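Local structure of CCHC-type domain-containing protein (Trypanosoma brucei brucei, 7C4C) at residues Arg156-Ser161 against Leu185-Gly190; Ile38-Glu43 against Lys98-Cys103. The protein probably acts as a 3'-5' RNA exonuclease of the RNase D type, binding RNA through a metal-dependent nuclease domain and CCHC zinc knuckles. One frame throughout, in Å; residues are numbered along the deposited sequence.

Contact 1. Residues Arg156-Ser161 against Leu185-Gly190. With ZN (zinc ion), chain E.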
loop_
_atom_site.group_PDB
_atom_site.type_symbol
_atom_site.label_atom_id
_atom_site.label_comp_id
_atom_site.label_asym_id
_atom_site.label_seq_id
_atom_site.Cartn_x
_atom_site.Cartn_y
_atom_site.Cartn_z
ATOM N N ARG A 156 -2.538 5.758 8.032
ATOM C CA ARG A 156 -1.997 7.061 7.651
ATOM C C ARG A 156 -2.741 8.178 8.380
ATOM O O ARG A 156 -3.734 8.710 7.871
ATOM C CB ARG A 156 -2.086 7.273 6.132
ATOM C CG ARG A 156 -1.427 8.560 5.659
ATOM C CD ARG A 156 -1.685 8.876 4.188
ATOM N NE ARG A 156 -0.966 10.089 3.784
ATOM C CZ ARG A 156 -1.518 11.294 3.630
ATOM N NH1 ARG A 156 -2.826 11.467 3.829
ATOM N NH2 ARG A 156 -0.757 12.329 3.268
ATOM N N GLN A 157 -2.268 8.548 9.570
ATOM C CA GLN A 157 -2.979 9.512 10.403
ATOM C C GLN A 157 -2.720 10.963 10.014
ATOM O O GLN A 157 -3.373 11.857 10.571
ATOM C CB GLN A 157 -2.611 9.281 11.864
ATOM C CG GLN A 157 -3.060 7.927 12.357
ATOM C CD GLN A 157 -2.605 7.633 13.772
ATOM O OE1 GLN A 157 -1.404 7.623 14.058
ATOM N NE2 GLN A 157 -3.565 7.389 14.669
ATOM N N GLU A 158 -1.791 11.219 9.080
ATOM C CA GLU A 158 -1.556 12.573 8.578
ATOM C C GLU A 158 -2.708 13.084 7.727
ATOM O O GLU A 158 -2.853 14.303 7.574
ATOM C CB GLU A 158 -0.266 12.638 7.755
ATOM C CG GLU A 158 1.003 12.300 8.514
ATOM C CD GLU A 158 1.297 10.809 8.546
ATOM O OE1 GLU A 158 0.373 9.993 8.338
ATOM O OE2 GLU A 158 2.466 10.451 8.774
ATOM N N GLY A 159 -3.518 12.189 7.154
ATOM C CA GLY A 159 -4.694 12.612 6.411
ATOM C C GLY A 159 -5.747 13.300 7.259
ATOM O O GLY A 159 -6.633 13.965 6.710
ATOM N N ASP A 160 -5.673 13.150 8.586
ATOM C CA ASP A 160 -6.566 13.821 9.524
ATOM C C ASP A 160 -5.949 15.077 10.130
ATOM O O ASP A 160 -6.584 15.720 10.969
ATOM C CB ASP A 160 -6.981 12.857 10.651
ATOM C CG ASP A 160 -8.020 11.818 10.203
ATOM O OD1 ASP A 160 -8.345 11.745 8.993
ATOM O OD2 ASP A 160 -8.517 11.066 11.071
ATOM N N SER A 161 -4.735 15.440 9.721
ATOM C CA SER A 161 -4.016 16.554 10.316
ATOM C C SER A 161 -4.501 17.885 9.750
ATOM O O SER A 161 -5.140 17.947 8.698
ATOM C CB SER A 161 -2.521 16.413 10.069
ATOM O OG SER A 161 -2.253 16.549 8.686
ATOM N N LEU A 185 6.383 20.407 8.736
ATOM C CA LEU A 185 7.559 19.615 8.402
ATOM C C LEU A 185 7.344 18.144 8.726
ATOM O O LEU A 185 7.632 17.263 7.906
ATOM C CB LEU A 185 8.768 20.157 9.150
ATOM C CG LEU A 185 8.948 21.671 9.075
ATOM C CD1 LEU A 185 9.869 22.164 10.185
ATOM C CD2 LEU A 185 9.530 21.994 7.702
ATOM N N GLU A 186 6.834 17.862 9.921
ATOM C CA GLU A 186 6.502 16.490 10.273
ATOM C C GLU A 186 5.497 15.887 9.291
ATOM O O GLU A 186 5.586 14.702 8.952
ATOM C CB GLU A 186 5.974 16.448 11.709
ATOM C CG GLU A 186 5.434 15.095 12.130
ATOM C CD GLU A 186 6.480 13.987 12.057
ATOM O OE1 GLU A 186 7.692 14.292 12.101
ATOM O OE2 GLU A 186 6.088 12.809 11.947
ATOM N N TYR A 187 4.549 16.687 8.797
ATOM C CA TYR A 187 3.624 16.168 7.790
ATOM C C TYR A 187 4.362 15.809 6.518
ATOM O O TYR A 187 4.056 14.796 5.869
ATOM C CB TYR A 187 2.528 17.187 7.464
ATOM C CG TYR A 187 1.719 16.772 6.251
ATOM C CD1 TYR A 187 2.114 17.127 4.965
ATOM C CD2 TYR A 187 0.563 16.001 6.393
ATOM C CE1 TYR A 187 1.383 16.717 3.855
ATOM C CE2 TYR A 187 -0.178 15.601 5.289
ATOM C CZ TYR A 187 0.234 15.965 4.029
ATOM O OH TYR A 187 -0.497 15.562 2.941
ATOM N N ALA A 188 5.306 16.664 6.116
ATOM C CA ALA A 188 6.007 16.462 4.858
ATOM C C ALA A 188 6.981 15.300 4.946
ATOM O O ALA A 188 7.259 14.646 3.934
ATOM C CB ALA A 188 6.732 17.744 4.466
ATOM N N ALA A 189 7.516 15.045 6.136
ATOM C CA ALA A 189 8.413 13.914 6.332
ATOM C C ALA A 189 7.669 12.592 6.226
ATOM O O ALA A 189 8.221 11.608 5.713
ATOM C CB ALA A 189 9.109 14.026 7.697
ATOM N N GLY A 190 6.416 12.556 6.687
ATOM C CA GLY A 190 5.685 11.297 6.738
ATOM C C GLY A 190 5.521 10.662 5.373
ATOM O O GLY A 190 5.631 9.441 5.229
HETATM ZN ZN ZN E . 3.455 8.555 9.043
HETATM O O HOH W 1 5.706 8.764 9.679
#
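The ring of Tyr187 lies against the turn Arg156-Ser161, touching Glu158, Ser161 and Arg156. Glu158 CB lies 3.7 Å from Tyr187 CD2. Ser161 OG reaches the same CD2 atom, also at 3.7 Å. Glu158 O sits at the ring edge, in its plane. This carbonyl is held by Ser161 twice: OG donates to Glu158 O at 2.6 Å, in the carbonyl plane and on a lone pair, and Ser161 N donates to it as well. At the far end of the ring, Arg156 NH2 donates to Tyr187 OH over 3.3 Å, with a bent N-H...O angle of 140°. The hydroxyl lies in the guanidinium plane, while guanidinium and ring are 82° apart. The arginine chain is extended from CG to NE, which carries NH2 out to the hydroxyl. The stronger partner of Tyr187 OH is Gln164 OE1, through a hydrogen bond.

The other side is looser and wetter. Glu158 bends at chi2 (86°) and turns its carboxylate from the ring toward a zinc ion. OE2 binds the metal at 2.2 Å. Water 1 and His194 are further zinc ligands.

The turn lies between helices 144-152 and 162-169, with Ser161 at the N-cap position of the latter. Val163 and Met167 touch Tyr187, so the ring joins helix 162-169 to helix 182-202. Leu185 and Ala189 pack on strands 16-19 and 70-74.

Contact 2. Residues Ile38-Glu43 against Lys98-Cys103. With MN (manganese (II) ion), chain H; MN (manganese (II) ion), chain I; 5GP (guanosine-5'-monophosphate), chain N; 5GP (guanosine-5'-monophosphate), chain P.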
loop_
_atom_site.group_PDB
_atom_site.type_symbol
_atom_site.label_atom_id
_atom_site.label_comp_id
_atom_site.label_asym_id
_atom_site.label_seq_id
_atom_site.Cartn_x
_atom_site.Cartn_y
_atom_site.Cartn_z
ATOM N N ILE A 38 16.298 5.917 -2.793
ATOM C CA ILE A 38 15.904 7.170 -2.164
ATOM C C ILE A 38 14.428 7.371 -2.431
ATOM O O ILE A 38 14.022 7.470 -3.593
ATOM C CB ILE A 38 16.695 8.363 -2.712
ATOM C CG1 ILE A 38 18.188 8.064 -2.685
ATOM C CG2 ILE A 38 16.379 9.611 -1.920
ATOM C CD1 ILE A 38 19.030 9.147 -3.344
ATOM N N ALA A 39 13.628 7.420 -1.370
ATOM C CA ALA A 39 12.236 7.822 -1.514
ATOM C C ALA A 39 12.172 9.318 -1.748
ATOM O O ALA A 39 12.922 10.082 -1.142
ATOM C CB ALA A 39 11.443 7.463 -0.262
ATOM N N LEU A 40 11.270 9.743 -2.617
ATOM C CA LEU A 40 11.153 11.148 -2.975
ATOM C C LEU A 40 9.698 11.581 -2.966
ATOM O O LEU A 40 8.798 10.790 -3.268
ATOM C CB LEU A 40 11.739 11.423 -4.354
ATOM C CG LEU A 40 13.259 11.370 -4.476
ATOM C CD1 LEU A 40 13.617 11.583 -5.938
ATOM C CD2 LEU A 40 13.905 12.438 -3.597
ATOM N N ASP A 41 9.488 12.857 -2.631
ATOM C CA ASP A 41 8.170 13.476 -2.679
ATOM C C ASP A 41 8.355 14.994 -2.724
ATOM O O ASP A 41 9.430 15.513 -2.411
ATOM C CB ASP A 41 7.319 13.031 -1.479
ATOM C CG ASP A 41 5.836 13.303 -1.667
ATOM O OD1 ASP A 41 5.288 12.975 -2.742
ATOM O OD2 ASP A 41 5.214 13.831 -0.719
ATOM N N ILE A 42 7.298 15.700 -3.120
ATOM C CA ILE A 42 7.342 17.142 -3.340
ATOM C C ILE A 42 6.138 17.788 -2.679
ATOM O O ILE A 42 5.017 17.283 -2.794
ATOM C CB ILE A 42 7.364 17.472 -4.847
ATOM C CG1 ILE A 42 8.683 17.020 -5.457
ATOM C CG2 ILE A 42 7.163 18.956 -5.108
ATOM C CD1 ILE A 42 8.777 17.343 -6.900
ATOM N N GLU A 43 6.361 18.889 -1.981
ATOM C CA GLU A 43 5.281 19.759 -1.539
ATOM C C GLU A 43 5.395 21.085 -2.281
ATOM O O GLU A 43 6.492 21.668 -2.344
ATOM C CB GLU A 43 5.317 20.000 -0.022
ATOM C CG GLU A 43 5.172 18.759 0.879
ATOM C CD GLU A 43 3.923 17.921 0.623
ATOM O OE1 GLU A 43 4.014 16.693 0.837
ATOM O OE2 GLU A 43 2.863 18.464 0.222
ATOM N N LYS A 98 14.955 5.653 -7.440
ATOM C CA LYS A 98 14.151 6.739 -6.889
ATOM C C LYS A 98 12.728 6.238 -6.715
ATOM O O LYS A 98 12.062 5.901 -7.700
ATOM C CB LYS A 98 14.166 7.980 -7.781
ATOM C CG LYS A 98 15.465 8.207 -8.547
ATOM C CD LYS A 98 16.617 8.501 -7.614
ATOM C CE LYS A 98 17.822 8.960 -8.406
ATOM N NZ LYS A 98 18.093 8.088 -9.586
ATOM N N LEU A 99 12.256 6.210 -5.474
ATOM C CA LEU A 99 10.927 5.708 -5.171
ATOM C C LEU A 99 9.955 6.871 -5.046
ATOM O O LEU A 99 10.160 7.778 -4.231
ATOM C CB LEU A 99 10.941 4.871 -3.895
ATOM C CG LEU A 99 11.914 3.686 -3.899
ATOM C CD1 LEU A 99 12.467 3.520 -2.501
ATOM C CD2 LEU A 99 11.260 2.400 -4.373
ATOM N N PHE A 100 8.903 6.842 -5.860
ATOM C CA PHE A 100 7.785 7.763 -5.754
ATOM C C PHE A 100 6.546 6.973 -5.380
ATOM O O PHE A 100 6.509 5.744 -5.495
ATOM C CB PHE A 100 7.542 8.517 -7.077
ATOM C CG PHE A 100 8.665 9.438 -7.472
ATOM C CD1 PHE A 100 9.832 8.932 -8.017
ATOM C CD2 PHE A 100 8.546 10.816 -7.305
ATOM C CE1 PHE A 100 10.872 9.768 -8.376
ATOM C CE2 PHE A 100 9.585 11.667 -7.661
ATOM C CZ PHE A 100 10.755 11.133 -8.197
ATOM N N PHE A 101 5.525 7.697 -4.928
ATOM C CA PHE A 101 4.163 7.175 -4.851
ATOM C C PHE A 101 3.317 8.096 -5.720
ATOM O O PHE A 101 3.032 9.232 -5.322
ATOM C CB PHE A 101 3.655 7.129 -3.416
ATOM C CG PHE A 101 2.421 6.285 -3.244
ATOM C CD1 PHE A 101 2.529 4.915 -3.043
ATOM C CD2 PHE A 101 1.163 6.853 -3.282
ATOM C CE1 PHE A 101 1.393 4.127 -2.876
ATOM C CE2 PHE A 101 -0.000 6.063 -3.121
ATOM C CZ PHE A 101 0.115 4.709 -2.921
ATOM N N ASP A 102 2.919 7.608 -6.901
ATOM C CA ASP A 102 2.350 8.437 -7.975
ATOM C C ASP A 102 3.326 9.536 -8.380
ATOM O O ASP A 102 3.393 10.584 -7.736
ATOM C CB ASP A 102 0.994 9.075 -7.608
ATOM C CG ASP A 102 0.391 9.897 -8.783
ATOM O OD1 ASP A 102 0.951 9.811 -9.900
ATOM O OD2 ASP A 102 -0.671 10.550 -8.639
ATOM N N CYS A 103 4.060 9.317 -9.465
ATOM C CA CYS A 103 5.154 10.197 -9.847
ATOM C C CYS A 103 4.753 11.244 -10.872
ATOM O O CYS A 103 5.580 12.106 -11.179
ATOM C CB CYS A 103 6.318 9.383 -10.419
ATOM S SG CYS A 103 5.974 8.651 -12.034
HETATM MN MN MN H . 3.385 14.815 0.049
HETATM MN MN MN I . 3.437 13.357 -3.602
HETATM P P 5GP N . 1.302 14.755 -2.384
HETATM O O1P 5GP N . 0.284 14.287 -1.367
HETATM O O2P 5GP N . 2.742 14.632 -1.931
HETATM O O3P 5GP N . 1.063 14.252 -3.792
HETATM O "O5'" 5GP N . 1.084 16.332 -2.502
HETATM C "C5'" 5GP N . 1.944 17.112 -3.321
HETATM C "C4'" 5GP N . 1.388 18.483 -3.622
HETATM O "O4'" 5GP N . 0.135 18.365 -4.343
HETATM C "C3'" 5GP N . 1.043 19.363 -2.428
HETATM O "O3'" 5GP N . 2.168 20.005 -1.850
HETATM C "C2'" 5GP N . 0.033 20.335 -3.018
HETATM O "O2'" 5GP N . 0.688 21.340 -3.778
HETATM C "C1'" 5GP N . -0.726 19.427 -3.983
HETATM N N9 5GP N . -1.933 18.856 -3.358
HETATM C C8 5GP N . -2.029 17.643 -2.788
HETATM N N7 5GP N . -3.290 17.456 -2.337
HETATM C C5 5GP N . -3.978 18.570 -2.641
HETATM C C6 5GP N . -5.296 18.938 -2.433
HETATM O O6 5GP N . -6.059 18.135 -1.846
HETATM N N1 5GP N . -5.714 20.142 -2.864
HETATM C C2 5GP N . -4.880 20.993 -3.487
HETATM N N2 5GP N . -5.341 22.197 -3.896
HETATM N N3 5GP N . -3.584 20.658 -3.706
HETATM C C4 5GP N . -3.125 19.447 -3.293
HETATM P P 5GP P . -8.575 8.036 -4.843
HETATM O O1P 5GP P . -9.341 6.748 -5.049
HETATM O O2P 5GP P . -8.952 9.129 -5.816
HETATM O O3P 5GP P . -8.476 8.503 -3.408
HETATM O "O5'" 5GP P . -7.069 7.668 -5.222
HETATM C "C5'" 5GP P . -5.975 8.393 -4.669
HETATM C "C4'" 5GP P . -4.840 8.541 -5.656
HETATM O "O4'" 5GP P . -5.376 8.642 -7.007
HETATM C "C3'" 5GP P . -3.962 9.780 -5.488
HETATM O "O3'" 5GP P . -2.907 9.610 -4.553
HETATM C "C2'" 5GP P . -3.478 10.055 -6.905
HETATM O "O2'" 5GP P . -2.396 9.196 -7.242
HETATM C "C1'" 5GP P . -4.705 9.655 -7.724
HETATM N N9 5GP P . -5.651 10.784 -7.902
HETATM C C8 5GP P . -6.988 10.693 -7.765
HETATM N N7 5GP P . -7.557 11.901 -7.989
HETATM C C5 5GP P . -6.558 12.763 -8.276
HETATM C C6 5GP P . -6.538 14.114 -8.589
HETATM O O6 5GP P . -7.615 14.749 -8.637
HETATM N N1 5GP P . -5.367 14.721 -8.834
HETATM C C2 5GP P . -4.207 14.043 -8.782
HETATM N N2 5GP P . -3.025 14.668 -9.031
HETATM N N3 5GP P . -4.202 12.726 -8.480
HETATM C C4 5GP P . -5.362 12.061 -8.226
HETATM O O HOH W 2 6.203 10.366 -4.392
HETATM O O HOH W 3 3.999 12.300 -5.322
HETATM O O HOH W 4 4.114 15.211 -4.657
#
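Leu40 lies over one face of the Phe100 ring. Its CB makes a CH-pi contact, 4.2 Å from the ring centroid of Phe100 and 22° off the ring normal. Leu40 CD1 reaches the rim, 3.7 Å from Phe100 CZ. Leu40 CG is anti to the carbonyl carbon (chi1 -72°), which brings CD1 alongside Lys98 CB as well. Asp106 of helix 104-114 also touches Phe100.

The backbones pair as parallel strands. Leu99 N donates to Ile38 O, and Leu40 N to Leu99 O at 2.8 Å. Ala39 and Leu99 share one sheet face, covered by Ile195 of helix 182-202. Beyond Phe100 the chains part, and water 2 bridges them: it accepts from Phe101 N at 2.8 Å and lies close to Leu40 O and Asp41 OD1.

Two manganese ions sit beyond the place where the strands part. Asp41 spans them: OD1 binds one at 2.1 Å and OD2 the other at 2.2 Å. Glu43 OE1 shares the second ion with Asp191. A phosphate oxygen of one GMP joins both metals, and the O3' of that GMP donates to Glu43 OE2 over 2.7 Å. Asp102 OD2 accepts from the O2' of a second GMP.

Asp41 and Glu43 on a central strand, Asp191 of helix 182-202 and the known manganese ligand Asp106 form the acidic set of a DEDD exonuclease in the RNase H-like fold.

In the fold
Both contacts lie in the 3'-5' exonuclease region, with centres about 15 Å apart. They come in series: contact 2 closes before contact 1 opens. Contact 2 joins two neighbouring parallel strands, 37-44 and 97-100, inside the mixed sheet. Contact 1 lies among helices, joining the loop before helix 162-169 to helix 182-202. That last helix connects them. It packs on Ala39 and Leu99, and it carries Asp191, a ligand of the manganese shared by Asp41 and Glu43. The contacts touch directly, with Tyr187 CE1 4.0 Å from Glu43 OE1. Contact 1 therefore borders the nucleotide site, while its zinc is a separate metal site.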